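Local structure of polyphosphate kinase (Porphyromonas gingivalis, 2O8R) at residues Phe269-Arg274 with Ala294-Asn299; Asp228-Lys233 with Gly273-Glu278; Gly457-Ser462 with Asp485-Val490; Ala440-Ile445 with Ile627-Pro632. The protein probably catalyses the reversible transfer of the terminal phosphate of ATP to form long-chain polyphosphate. The protein carries 3 engineered substitutions. All coordinates share one frame; numbering follows the deposited sequence.

Contact 1: residues Phe269-Arg274 with Ala294-Asn299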
loop_
_atom_site.group_PDB
_atom_site.type_symbol
_atom_site.label_atom_id
_atom_site.label_comp_id
_atom_site.label_asym_id
_atom_site.label_seq_id
_atom_site.Cartn_x
_atom_site.Cartn_y
_atom_site.Cartn_z
ATOM N N PHE A 269 19.824 -12.810 17.379
ATOM C CA PHE A 269 20.848 -11.997 16.730
ATOM C C PHE A 269 21.695 -12.893 15.841
ATOM O O PHE A 269 22.500 -13.683 16.317
ATOM C CB PHE A 269 21.715 -11.238 17.735
ATOM C CG PHE A 269 22.718 -10.317 17.086
ATOM C CD1 PHE A 269 22.379 -9.005 16.796
ATOM C CD2 PHE A 269 23.993 -10.770 16.748
ATOM C CE1 PHE A 269 23.296 -8.156 16.187
ATOM C CE2 PHE A 269 24.909 -9.934 16.143
ATOM C CZ PHE A 269 24.562 -8.623 15.857
HETATM N N MSE A 270 21.511 -12.753 14.539
HETATM C CA MSE A 270 22.060 -13.687 13.575
HETATM C C MSE A 270 23.156 -12.997 12.781
HETATM O O MSE A 270 23.020 -11.830 12.416
HETATM C CB MSE A 270 20.925 -14.139 12.664
HETATM C CG MSE A 270 21.259 -15.161 11.607
HETATM SE SE MSE A 270 19.692 -15.226 10.465
HETATM C CE MSE A 270 20.338 -16.310 8.972
ATOM N N TYR A 271 24.247 -13.709 12.521
ATOM C CA TYR A 271 25.387 -13.100 11.842
ATOM C C TYR A 271 26.178 -14.111 11.041
ATOM O O TYR A 271 26.164 -15.304 11.344
ATOM C CB TYR A 271 26.313 -12.401 12.843
ATOM C CG TYR A 271 26.887 -13.321 13.893
ATOM C CD1 TYR A 271 28.128 -13.918 13.714
ATOM C CD2 TYR A 271 26.190 -13.591 15.069
ATOM C CE1 TYR A 271 28.661 -14.761 14.668
ATOM C CE2 TYR A 271 26.709 -14.439 16.031
ATOM C CZ TYR A 271 27.947 -15.022 15.826
ATOM O OH TYR A 271 28.476 -15.865 16.778
ATOM N N ASP A 272 26.872 -13.608 10.024
ATOM C CA ASP A 272 27.735 -14.400 9.166
ATOM C C ASP A 272 28.865 -15.015 9.989
ATOM O O ASP A 272 29.682 -14.308 10.570
ATOM C CB ASP A 272 28.251 -13.509 8.025
ATOM C CG ASP A 272 29.611 -13.923 7.500
ATOM O OD1 ASP A 272 29.842 -15.126 7.244
ATOM O OD2 ASP A 272 30.448 -13.015 7.320
ATOM N N GLY A 273 28.888 -16.346 10.021
ATOM C CA GLY A 273 29.761 -17.126 10.903
ATOM C C GLY A 273 31.261 -16.881 10.857
ATOM O O GLY A 273 31.977 -17.255 11.786
ATOM N N ARG A 274 31.738 -16.247 9.786
ATOM C CA ARG A 274 33.141 -15.854 9.680
ATOM C C ARG A 274 33.490 -14.758 10.689
ATOM O O ARG A 274 34.658 -14.407 10.833
ATOM C CB ARG A 274 33.463 -15.346 8.268
ATOM C CG ARG A 274 33.344 -16.373 7.160
ATOM C CD ARG A 274 33.276 -15.712 5.781
ATOM N NE ARG A 274 34.582 -15.609 5.127
ATOM C CZ ARG A 274 35.059 -16.488 4.243
ATOM N NH1 ARG A 274 34.341 -17.553 3.900
ATOM N NH2 ARG A 274 36.258 -16.301 3.698
ATOM N N ALA A 294 22.712 -15.170 20.096
ATOM C CA ALA A 294 23.600 -15.061 18.942
ATOM C C ALA A 294 23.736 -16.392 18.211
ATOM O O ALA A 294 24.222 -17.371 18.774
ATOM C CB ALA A 294 24.970 -14.535 19.357
ATOM N N ILE A 295 23.288 -16.421 16.959
ATOM C CA ILE A 295 23.389 -17.611 16.126
ATOM C C ILE A 295 24.243 -17.305 14.911
ATOM O O ILE A 295 23.850 -16.520 14.050
ATOM C CB ILE A 295 22.011 -18.085 15.622
ATOM C CG1 ILE A 295 20.939 -17.889 16.693
ATOM C CG2 ILE A 295 22.088 -19.538 15.153
ATOM C CD1 ILE A 295 19.540 -18.162 16.203
ATOM N N ARG A 296 25.418 -17.917 14.839
ATOM C CA ARG A 296 26.241 -17.775 13.651
ATOM C C ARG A 296 25.667 -18.592 12.503
ATOM O O ARG A 296 25.363 -19.773 12.656
ATOM C CB ARG A 296 27.716 -18.109 13.909
ATOM C CG ARG A 296 28.029 -18.839 15.206
ATOM C CD ARG A 296 29.543 -18.934 15.402
ATOM N NE ARG A 296 30.216 -19.218 14.134
ATOM C CZ ARG A 296 30.443 -20.438 13.651
ATOM N NH1 ARG A 296 30.069 -21.516 14.331
ATOM N NH2 ARG A 296 31.053 -20.582 12.482
ATOM N N SER A 297 25.490 -17.941 11.361
ATOM C CA SER A 297 24.923 -18.599 10.202
ATOM C C SER A 297 25.730 -18.296 8.947
ATOM O O SER A 297 26.888 -17.882 9.022
ATOM C CB SER A 297 23.473 -18.177 10.004
ATOM O OG SER A 297 23.420 -16.836 9.578
ATOM N N GLY A 298 25.097 -18.502 7.796
ATOM C CA GLY A 298 25.756 -18.380 6.507
ATOM C C GLY A 298 26.048 -16.959 6.091
ATOM O O GLY A 298 25.893 -16.013 6.867
ATOM N N ASN A 299 26.463 -16.813 4.843
ATOM C CA ASN A 299 27.031 -15.560 4.367
ATOM C C ASN A 299 26.017 -14.497 3.931
ATOM O O ASN A 299 26.363 -13.316 3.826
ATOM C CB ASN A 299 28.000 -15.856 3.236
ATOM C CG ASN A 299 29.008 -14.782 3.065
ATOM O OD1 ASN A 299 28.866 -13.927 2.197
ATOM N ND2 ASN A 299 30.040 -14.797 3.905
#

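Contact 2: residues Asp228-Lys233 with Gly273-Glu278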
loop_
_atom_site.group_PDB
_atom_site.type_symbol
_atom_site.label_atom_id
_atom_site.label_comp_id
_atom_site.label_asym_id
_atom_site.label_seq_id
_atom_site.Cartn_x
_atom_site.Cartn_y
_atom_site.Cartn_z
ATOM N N ASP A 228 37.282 -6.083 7.000
ATOM C CA ASP A 228 36.277 -7.074 6.720
ATOM C C ASP A 228 34.935 -6.430 7.012
ATOM O O ASP A 228 34.859 -5.422 7.719
ATOM C CB ASP A 228 36.484 -8.301 7.613
ATOM C CG ASP A 228 36.065 -9.607 6.942
ATOM O OD1 ASP A 228 35.135 -9.605 6.101
ATOM O OD2 ASP A 228 36.675 -10.648 7.273
ATOM N N SER A 229 33.885 -6.992 6.429
ATOM C CA SER A 229 32.537 -6.672 6.842
ATOM C C SER A 229 31.759 -7.969 6.973
ATOM O O SER A 229 32.130 -8.989 6.381
ATOM C CB SER A 229 31.864 -5.697 5.872
ATOM O OG SER A 229 31.632 -6.288 4.611
ATOM N N TYR A 230 30.706 -7.929 7.786
ATOM C CA TYR A 230 29.884 -9.100 8.064
ATOM C C TYR A 230 28.426 -8.676 8.159
ATOM O O TYR A 230 28.108 -7.644 8.765
ATOM C CB TYR A 230 30.302 -9.748 9.378
ATOM C CG TYR A 230 31.789 -9.700 9.672
ATOM C CD1 TYR A 230 32.612 -10.782 9.364
ATOM C CD2 TYR A 230 32.369 -8.578 10.272
ATOM C CE1 TYR A 230 33.964 -10.747 9.642
ATOM C CE2 TYR A 230 33.725 -8.534 10.547
ATOM C CZ TYR A 230 34.517 -9.625 10.233
ATOM O OH TYR A 230 35.864 -9.589 10.506
ATOM N N SER A 231 27.548 -9.465 7.544
ATOM C CA SER A 231 26.122 -9.175 7.547
ATOM C C SER A 231 25.570 -9.600 8.882
ATOM O O SER A 231 25.895 -10.679 9.386
ATOM C CB SER A 231 25.388 -9.929 6.434
ATOM O OG SER A 231 25.922 -9.616 5.163
ATOM N N ILE A 232 24.746 -8.738 9.460
ATOM C CA ILE A 232 24.044 -9.061 10.684
ATOM C C ILE A 232 22.552 -8.798 10.536
ATOM O O ILE A 232 22.123 -8.077 9.636
ATOM C CB ILE A 232 24.594 -8.276 11.887
ATOM C CG1 ILE A 232 24.600 -6.769 11.592
ATOM C CG2 ILE A 232 25.979 -8.795 12.268
ATOM C CD1 ILE A 232 24.832 -5.904 12.805
ATOM N N LYS A 233 21.780 -9.396 11.437
ATOM C CA LYS A 233 20.330 -9.280 11.475
ATOM C C LYS A 233 19.889 -9.537 12.911
ATOM O O LYS A 233 20.395 -10.448 13.570
ATOM C CB LYS A 233 19.718 -10.320 10.538
ATOM C CG LYS A 233 18.218 -10.557 10.678
ATOM C CD LYS A 233 17.787 -11.702 9.766
ATOM C CE LYS A 233 16.442 -12.277 10.162
ATOM N NZ LYS A 233 15.319 -11.363 9.836
ATOM N N GLY A 273 28.888 -16.346 10.021
ATOM C CA GLY A 273 29.761 -17.126 10.903
ATOM C C GLY A 273 31.261 -16.881 10.857
ATOM O O GLY A 273 31.977 -17.255 11.786
ATOM N N ARG A 274 31.738 -16.247 9.786
ATOM C CA ARG A 274 33.141 -15.854 9.680
ATOM C C ARG A 274 33.490 -14.758 10.689
ATOM O O ARG A 274 34.658 -14.407 10.833
ATOM C CB ARG A 274 33.463 -15.346 8.268
ATOM C CG ARG A 274 33.344 -16.373 7.160
ATOM C CD ARG A 274 33.276 -15.712 5.781
ATOM N NE ARG A 274 34.582 -15.609 5.127
ATOM C CZ ARG A 274 35.059 -16.488 4.243
ATOM N NH1 ARG A 274 34.341 -17.553 3.900
ATOM N NH2 ARG A 274 36.258 -16.301 3.698
HETATM N N MSE A 275 32.481 -14.220 11.376
HETATM C CA MSE A 275 32.666 -13.084 12.270
HETATM C C MSE A 275 33.338 -13.513 13.559
HETATM O O MSE A 275 32.852 -14.425 14.229
HETATM C CB MSE A 275 31.325 -12.450 12.605
HETATM C CG MSE A 275 31.383 -10.957 12.788
HETATM SE SE MSE A 275 29.776 -10.226 13.602
HETATM C CE MSE A 275 29.768 -8.452 12.864
ATOM N N PRO A 276 34.473 -12.873 13.898
ATOM C CA PRO A 276 35.140 -13.061 15.191
ATOM C C PRO A 276 34.277 -12.557 16.346
ATOM O O PRO A 276 33.459 -11.656 16.157
ATOM C CB PRO A 276 36.405 -12.203 15.061
ATOM C CG PRO A 276 36.603 -12.027 13.588
ATOM C CD PRO A 276 35.222 -11.944 13.033
ATOM N N ASP A 277 34.454 -13.136 17.530
ATOM C CA ASP A 277 33.607 -12.787 18.679
ATOM C C ASP A 277 33.924 -11.412 19.256
ATOM O O ASP A 277 33.064 -10.797 19.891
ATOM C CB ASP A 277 33.682 -13.854 19.776
ATOM C CG ASP A 277 33.496 -15.255 19.238
ATOM O OD1 ASP A 277 34.323 -15.688 18.405
ATOM O OD2 ASP A 277 32.531 -15.931 19.652
ATOM N N GLU A 278 35.148 -10.932 19.028
ATOM C CA GLU A 278 35.540 -9.598 19.478
ATOM C C GLU A 278 34.598 -8.542 18.911
ATOM O O GLU A 278 34.170 -7.631 19.624
ATOM C CB GLU A 278 36.982 -9.267 19.089
ATOM C CG GLU A 278 38.026 -10.186 19.688
ATOM C CD GLU A 278 38.557 -11.188 18.686
ATOM O OE1 GLU A 278 39.354 -10.790 17.809
ATOM O OE2 GLU A 278 38.187 -12.377 18.782
#

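Contact 3: residues Gly457-Ser462 with Asp485-Val490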
loop_
_atom_site.group_PDB
_atom_site.type_symbol
_atom_site.label_atom_id
_atom_site.label_comp_id
_atom_site.label_asym_id
_atom_site.label_seq_id
_atom_site.Cartn_x
_atom_site.Cartn_y
_atom_site.Cartn_z
ATOM N N GLY A 457 -33.272 -16.392 3.145
ATOM C CA GLY A 457 -32.072 -15.843 2.530
ATOM C C GLY A 457 -30.964 -16.816 2.210
ATOM O O GLY A 457 -31.207 -17.985 1.918
ATOM N N ILE A 458 -29.739 -16.307 2.247
ATOM C CA ILE A 458 -28.558 -17.062 1.845
ATOM C C ILE A 458 -27.478 -16.964 2.917
ATOM O O ILE A 458 -27.129 -15.875 3.371
ATOM C CB ILE A 458 -27.970 -16.537 0.513
ATOM C CG1 ILE A 458 -28.980 -16.656 -0.625
ATOM C CG2 ILE A 458 -26.753 -17.320 0.143
ATOM C CD1 ILE A 458 -28.568 -15.929 -1.905
ATOM N N ALA A 459 -26.959 -18.110 3.322
ATOM C CA ALA A 459 -25.821 -18.138 4.213
ATOM C C ALA A 459 -24.607 -18.607 3.437
ATOM O O ALA A 459 -24.684 -19.580 2.684
ATOM C CB ALA A 459 -26.087 -19.059 5.411
ATOM N N LEU A 460 -23.496 -17.898 3.611
ATOM C CA LEU A 460 -22.206 -18.311 3.073
ATOM C C LEU A 460 -21.308 -18.663 4.243
ATOM O O LEU A 460 -21.138 -17.840 5.138
ATOM C CB LEU A 460 -21.584 -17.156 2.298
ATOM C CG LEU A 460 -21.860 -16.953 0.811
ATOM C CD1 LEU A 460 -23.295 -17.216 0.455
ATOM C CD2 LEU A 460 -21.468 -15.542 0.418
ATOM N N LEU A 461 -20.771 -19.886 4.252
ATOM C CA LEU A 461 -19.871 -20.379 5.324
ATOM C C LEU A 461 -18.609 -20.969 4.755
ATOM O O LEU A 461 -18.640 -21.612 3.711
ATOM C CB LEU A 461 -20.535 -21.438 6.187
ATOM C CG LEU A 461 -21.707 -20.905 6.995
ATOM C CD1 LEU A 461 -23.034 -21.160 6.252
ATOM C CD2 LEU A 461 -21.692 -21.576 8.344
ATOM N N SER A 462 -17.498 -20.783 5.459
ATOM C CA SER A 462 -16.200 -20.985 4.831
ATOM C C SER A 462 -15.081 -21.386 5.770
ATOM O O SER A 462 -15.092 -21.039 6.953
ATOM C CB SER A 462 -15.787 -19.702 4.132
ATOM O OG SER A 462 -14.616 -19.933 3.380
ATOM N N ASP A 485 -32.825 -23.818 8.061
ATOM C CA ASP A 485 -32.244 -24.049 9.383
ATOM C C ASP A 485 -30.887 -23.377 9.560
ATOM O O ASP A 485 -30.619 -22.773 10.605
ATOM C CB ASP A 485 -32.121 -25.535 9.668
ATOM C CG ASP A 485 -33.457 -26.176 9.964
ATOM O OD1 ASP A 485 -34.495 -25.506 9.757
ATOM O OD2 ASP A 485 -33.468 -27.347 10.402
ATOM N N ILE A 486 -30.039 -23.492 8.538
ATOM C CA ILE A 486 -28.741 -22.835 8.545
ATOM C C ILE A 486 -28.941 -21.331 8.512
ATOM O O ILE A 486 -28.324 -20.602 9.294
ATOM C CB ILE A 486 -27.863 -23.221 7.334
ATOM C CG1 ILE A 486 -27.886 -24.727 7.072
ATOM C CG2 ILE A 486 -26.427 -22.743 7.548
ATOM C CD1 ILE A 486 -26.911 -25.508 7.893
ATOM N N VAL A 487 -29.807 -20.866 7.615
ATOM C CA VAL A 487 -29.942 -19.425 7.389
ATOM C C VAL A 487 -30.443 -18.779 8.666
ATOM O O VAL A 487 -30.123 -17.623 8.957
ATOM C CB VAL A 487 -30.848 -19.088 6.182
ATOM C CG1 VAL A 487 -31.482 -17.694 6.321
ATOM C CG2 VAL A 487 -30.064 -19.207 4.870
ATOM N N HIS A 488 -31.177 -19.562 9.450
ATOM C CA HIS A 488 -31.741 -19.066 10.685
ATOM C C HIS A 488 -30.668 -19.056 11.764
ATOM O O HIS A 488 -30.614 -18.159 12.612
ATOM C CB HIS A 488 -32.934 -19.925 11.120
ATOM C CG HIS A 488 -33.599 -19.425 12.361
ATOM N ND1 HIS A 488 -33.217 -19.827 13.624
ATOM C CD2 HIS A 488 -34.587 -18.518 12.536
ATOM C CE1 HIS A 488 -33.948 -19.193 14.523
ATOM N NE2 HIS A 488 -34.782 -18.389 13.888
ATOM N N ASP A 489 -29.820 -20.075 11.726
ATOM C CA ASP A 489 -28.760 -20.241 12.707
ATOM C C ASP A 489 -27.739 -19.132 12.575
ATOM O O ASP A 489 -27.313 -18.554 13.579
ATOM C CB ASP A 489 -28.097 -21.597 12.520
ATOM C CG ASP A 489 -28.866 -22.716 13.192
ATOM O OD1 ASP A 489 -29.800 -22.401 13.957
ATOM O OD2 ASP A 489 -28.528 -23.906 12.974
ATOM N N VAL A 490 -27.372 -18.839 11.327
ATOM C CA VAL A 490 -26.470 -17.746 11.013
ATOM C C VAL A 490 -27.137 -16.425 11.407
ATOM O O VAL A 490 -26.503 -15.554 12.030
ATOM C CB VAL A 490 -26.087 -17.751 9.518
ATOM C CG1 VAL A 490 -25.334 -16.488 9.143
ATOM C CG2 VAL A 490 -25.244 -18.973 9.185
#

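Contact 4: residues Ala440-Ile445 with Ile627-Pro632. With SO4 (sulfate ion), chain F.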
loop_
_atom_site.group_PDB
_atom_site.type_symbol
_atom_site.label_atom_id
_atom_site.label_comp_id
_atom_site.label_asym_id
_atom_site.label_seq_id
_atom_site.Cartn_x
_atom_site.Cartn_y
_atom_site.Cartn_z
ATOM N N ALA A 440 -15.030 -16.930 13.178
ATOM C CA ALA A 440 -16.031 -17.432 12.227
ATOM C C ALA A 440 -15.960 -16.760 10.852
ATOM O O ALA A 440 -15.727 -15.560 10.746
ATOM C CB ALA A 440 -17.414 -17.266 12.812
ATOM N N LYS A 441 -16.157 -17.543 9.800
ATOM C CA LYS A 441 -16.044 -17.033 8.434
ATOM C C LYS A 441 -17.391 -17.168 7.709
ATOM O O LYS A 441 -17.561 -18.042 6.858
ATOM C CB LYS A 441 -14.956 -17.796 7.667
ATOM C CG LYS A 441 -13.683 -18.141 8.452
ATOM C CD LYS A 441 -12.750 -16.955 8.498
ATOM C CE LYS A 441 -11.414 -17.311 9.109
ATOM N NZ LYS A 441 -10.582 -16.090 9.266
ATOM N N THR A 442 -18.341 -16.302 8.053
ATOM C CA THR A 442 -19.693 -16.382 7.518
ATOM C C THR A 442 -20.181 -15.065 6.919
ATOM O O THR A 442 -19.816 -13.989 7.387
ATOM C CB THR A 442 -20.703 -16.790 8.607
ATOM O OG1 THR A 442 -20.728 -15.781 9.618
ATOM C CG2 THR A 442 -20.322 -18.115 9.254
ATOM N N ALA A 443 -21.010 -15.164 5.883
ATOM C CA ALA A 443 -21.762 -14.020 5.366
ATOM C C ALA A 443 -23.250 -14.369 5.366
ATOM O O ALA A 443 -23.624 -15.546 5.410
ATOM C CB ALA A 443 -21.299 -13.651 3.976
ATOM N N LEU A 444 -24.102 -13.353 5.322
ATOM C CA LEU A 444 -25.536 -13.579 5.439
ATOM C C LEU A 444 -26.318 -12.562 4.663
ATOM O O LEU A 444 -26.190 -11.371 4.910
ATOM C CB LEU A 444 -25.975 -13.498 6.898
ATOM C CG LEU A 444 -27.454 -13.744 7.163
ATOM C CD1 LEU A 444 -27.858 -15.182 6.825
ATOM C CD2 LEU A 444 -27.762 -13.433 8.601
ATOM N N ILE A 445 -27.136 -13.038 3.731
ATOM C CA ILE A 445 -28.037 -12.163 2.990
ATOM C C ILE A 445 -29.467 -12.484 3.399
ATOM O O ILE A 445 -29.901 -13.625 3.260
ATOM C CB ILE A 445 -27.872 -12.329 1.476
ATOM C CG1 ILE A 445 -26.464 -11.940 1.052
ATOM C CG2 ILE A 445 -28.836 -11.443 0.751
ATOM C CD1 ILE A 445 -26.020 -12.649 -0.179
ATOM N N ILE A 627 -14.923 -17.303 19.078
ATOM C CA ILE A 627 -16.153 -17.793 18.483
ATOM C C ILE A 627 -15.887 -18.306 17.058
ATOM O O ILE A 627 -15.421 -17.571 16.178
ATOM C CB ILE A 627 -17.333 -16.795 18.611
ATOM C CG1 ILE A 627 -18.041 -17.029 19.958
ATOM C CG2 ILE A 627 -18.331 -16.958 17.458
ATOM C CD1 ILE A 627 -19.254 -16.172 20.198
ATOM N N GLU A 628 -16.154 -19.596 16.873
ATOM C CA GLU A 628 -15.887 -20.299 15.622
ATOM C C GLU A 628 -17.178 -20.884 15.081
ATOM O O GLU A 628 -18.195 -20.914 15.773
ATOM C CB GLU A 628 -14.926 -21.467 15.872
ATOM C CG GLU A 628 -13.650 -21.106 16.600
ATOM C CD GLU A 628 -12.531 -20.652 15.677
ATOM O OE1 GLU A 628 -12.708 -20.669 14.444
ATOM O OE2 GLU A 628 -11.455 -20.293 16.195
ATOM N N THR A 629 -17.132 -21.375 13.850
ATOM C CA THR A 629 -18.262 -22.119 13.301
ATOM C C THR A 629 -17.874 -23.458 12.701
ATOM O O THR A 629 -16.757 -23.646 12.212
ATOM C CB THR A 629 -19.019 -21.334 12.221
ATOM O OG1 THR A 629 -18.097 -20.875 11.214
ATOM C CG2 THR A 629 -19.756 -20.172 12.838
ATOM N N ALA A 630 -18.817 -24.391 12.752
ATOM C CA ALA A 630 -18.748 -25.586 11.934
ATOM C C ALA A 630 -20.139 -25.853 11.384
ATOM O O ALA A 630 -21.149 -25.625 12.060
ATOM C CB ALA A 630 -18.239 -26.770 12.730
ATOM N N CYS A 631 -20.182 -26.331 10.148
ATOM C CA CYS A 631 -21.439 -26.524 9.457
ATOM C C CYS A 631 -21.529 -27.894 8.792
ATOM O O CYS A 631 -20.584 -28.321 8.123
ATOM C CB CYS A 631 -21.591 -25.453 8.407
ATOM S SG CYS A 631 -23.252 -25.265 7.856
ATOM N N PRO A 632 -22.660 -28.600 9.005
ATOM C CA PRO A 632 -23.005 -29.824 8.300
ATOM C C PRO A 632 -23.236 -29.564 6.829
ATOM O O PRO A 632 -23.863 -28.566 6.462
ATOM C CB PRO A 632 -24.338 -30.228 8.932
ATOM C CG PRO A 632 -24.882 -28.992 9.480
ATOM C CD PRO A 632 -23.685 -28.264 10.001
HETATM S S SO4 F . -6.934 -18.408 9.753
HETATM O O1 SO4 F . -6.134 -18.542 8.538
HETATM O O2 SO4 F . -6.078 -18.674 10.919
HETATM O O3 SO4 F . -7.470 -17.050 9.834
HETATM O O4 SO4 F . -8.080 -19.309 9.686
#

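Contact 1: residues Phe269-Arg274 with Ala294-Asn299
S297 is gripped through both ends of its peptide backbone: its N donates to Y271 O at 2.7 Å, almost straight (175°), and its O accepts from G273 N, also at 2.7 Å. Earlier in the pairing I295 plays the same double part, donating to F269 O at 2.9 Å and accepting from Y271 N at 3.2 Å. This parallel ladder closes a beta-alpha-beta unit in which helix 277-283 links strand 268-272 to strand 294-297, an edge strand of the sheet within this chain. Where the ladder ends, D272 OD1 takes only a weak bond from N299 ND2. G273 has no side chain to crowd S297 O or the R296 guanidinium, which turns an edge to G273 O. On one face of the sheet the Y271 ring, its chi1 of 60° setting CG between backbone N and carbonyl carbon, lies against R296: R296 CA sits over the ring face, 4.0 Å from its centroid, a CH-pi contact. The aliphatic part of R296 follows, with CG 3.4 Å from Y271 OH, while A294 CB meets the ring edge. On the other face the extended selenomethionine M270 runs alongside S297, and I295 packs on R88 and I92 of helix 83-112.

Contact 2: residues Asp228-Lys233 with Gly273-Glu278
Y230 and M275 form the tight half of this contact. M275 CG comes down over one face of the Y230 ring, 3.6 Å from the centroid and displaced toward the rim at CG, in a CH-pi arrangement. Because the selenomethionine chain is extended beyond CG, its SE is carried to an oblique Met-aromatic position 5.0 Å from the same centroid, and its CE goes on to touch I232 CG2 at 3.9 Å. The Y230 ring gets there with CG beside the backbone N (chi1 -36°). At the far end of the ring P276 CD lies 3.5 Å from Y230 OH, the proline crossing at about a right angle. P276 stands at the N-cap position, right before helix 277-283, and its ring gives a compact apolar surface against the tyrosine. Toward solvent the contact thins out. R274 is exposed and reaches Y230 mainly with its backbone O, while its NE stays 5.8 Å from D228 OD2, opposite charges that do not meet. M275 also packs on A165 of strand 163-169. With no hydrogen bond between the two segments, the loop entering helix 277-283 is held on strand 225-235 by dispersion and aromatic contacts, for which a long, flexible methionine side chain, here carrying selenium as a label, is well suited.

Contact 3: residues Gly457-Ser462 with Asp485-Val490
V487 lays its CG2 methyl against the flat groups that matter here, the peptides of strand 457-462: CG2 is 3.4 Å from G457 O and 3.6 Å from A459 N. No aromatic ring or other flat side chain is involved, and the rest is mostly methyl against methyl. V487 CG2 stands anti to its own carbonyl carbon, which turns this branch to the strand, while CG1 comes beside G457 N. G457 adopts phi 159° and psi -150°, where a CB would collide with the preceding carbonyl. A459 is the next foothold. Its small CB fits between helix residues, 3.9 Å from V490 CG2 and 4.0 Å from V487 CG2. L461 is longer and reaches across to I486, with its CD1 4.0 Å from I486 CG2 as the two side chains pass at a slant. The short axes of strand and helix are 7.6 Å apart at closest and run at 74° to each other, so the helix lies across the strand, and small or branched aliphatic residues suit so close an approach. Helix 484-497 thereby covers one face of the sheet in which strand 457-462 runs antiparallel to both 442-447 and 474-481; V490 also touches L444, I486 reaches T481, and C631 of strand 629-632 packs on both L461 and I486.

Contact 4: residues Ala440-Ile445 with Ile627-Pro632
A440 and T629 meet in a small, buried interface between the two C-terminal domains, where strand 442-447 of one domain and strand 629-632 of the other come near each other. The strands are not paired; the segments touch round A440 and T629 and then part. One hydrogen bond joins them: A440 N donates to I627 O at 3.1 Å, in the carbonyl plane but somewhat bent (139°). The rest is packing. A440 CB rests 3.7 Å from T629 CG2, and T442 CG2 lies 4.1 Å from T629 OG1, the two threonines set at an oblique angle. Each threonine has CG2 anti to its carbonyl carbon, which brings T629 CG2 to A440 CB and T442 CG2 to the T629 side chain, whose OG1 and CG2 lie about equally near it; the small alanine lets the backbones approach. The polar side chains turn to other partners. E628, whose CB points away from A440, is hydrogen-bonded through OE1 to S615 OG and H439 ND1 and forms a salt bridge through OE2 with R626. K441 NZ bonds to N465 OD1 and makes a weak 3.3 Å bond to O3 of a sulfate, probably from the crystallisation liquor, that H597 NE2 and R599 NH2 also hold. H439, predicted to be the phosphohistidine intermediate, and K441 form the His-X-Lys pattern of the phospholipase D superfamily, whose active site typically lies between two such domains, as here.

The four contacts form two pairs on opposite sides of the chain's centre. Contacts 1 and 2, with centres about 7 Å apart, share G273 and R274 and belong to one sheet of the middle domain, where strands 225-235 and 268-272 are neighbours. Contacts 3 and 4, with centres about 8 Å apart, meet through neighbouring strands 442-447 and 457-462. Between the pairs the centres lie about 46 to 58 Å apart. Along the chain contacts 1 and 2 close before the others open, and contact 3 falls wholly between the segments of contact 4. The first pair thus belongs to a domain away from the predicted catalytic residues, whereas contact 4 joins both C-terminal domains beside H439.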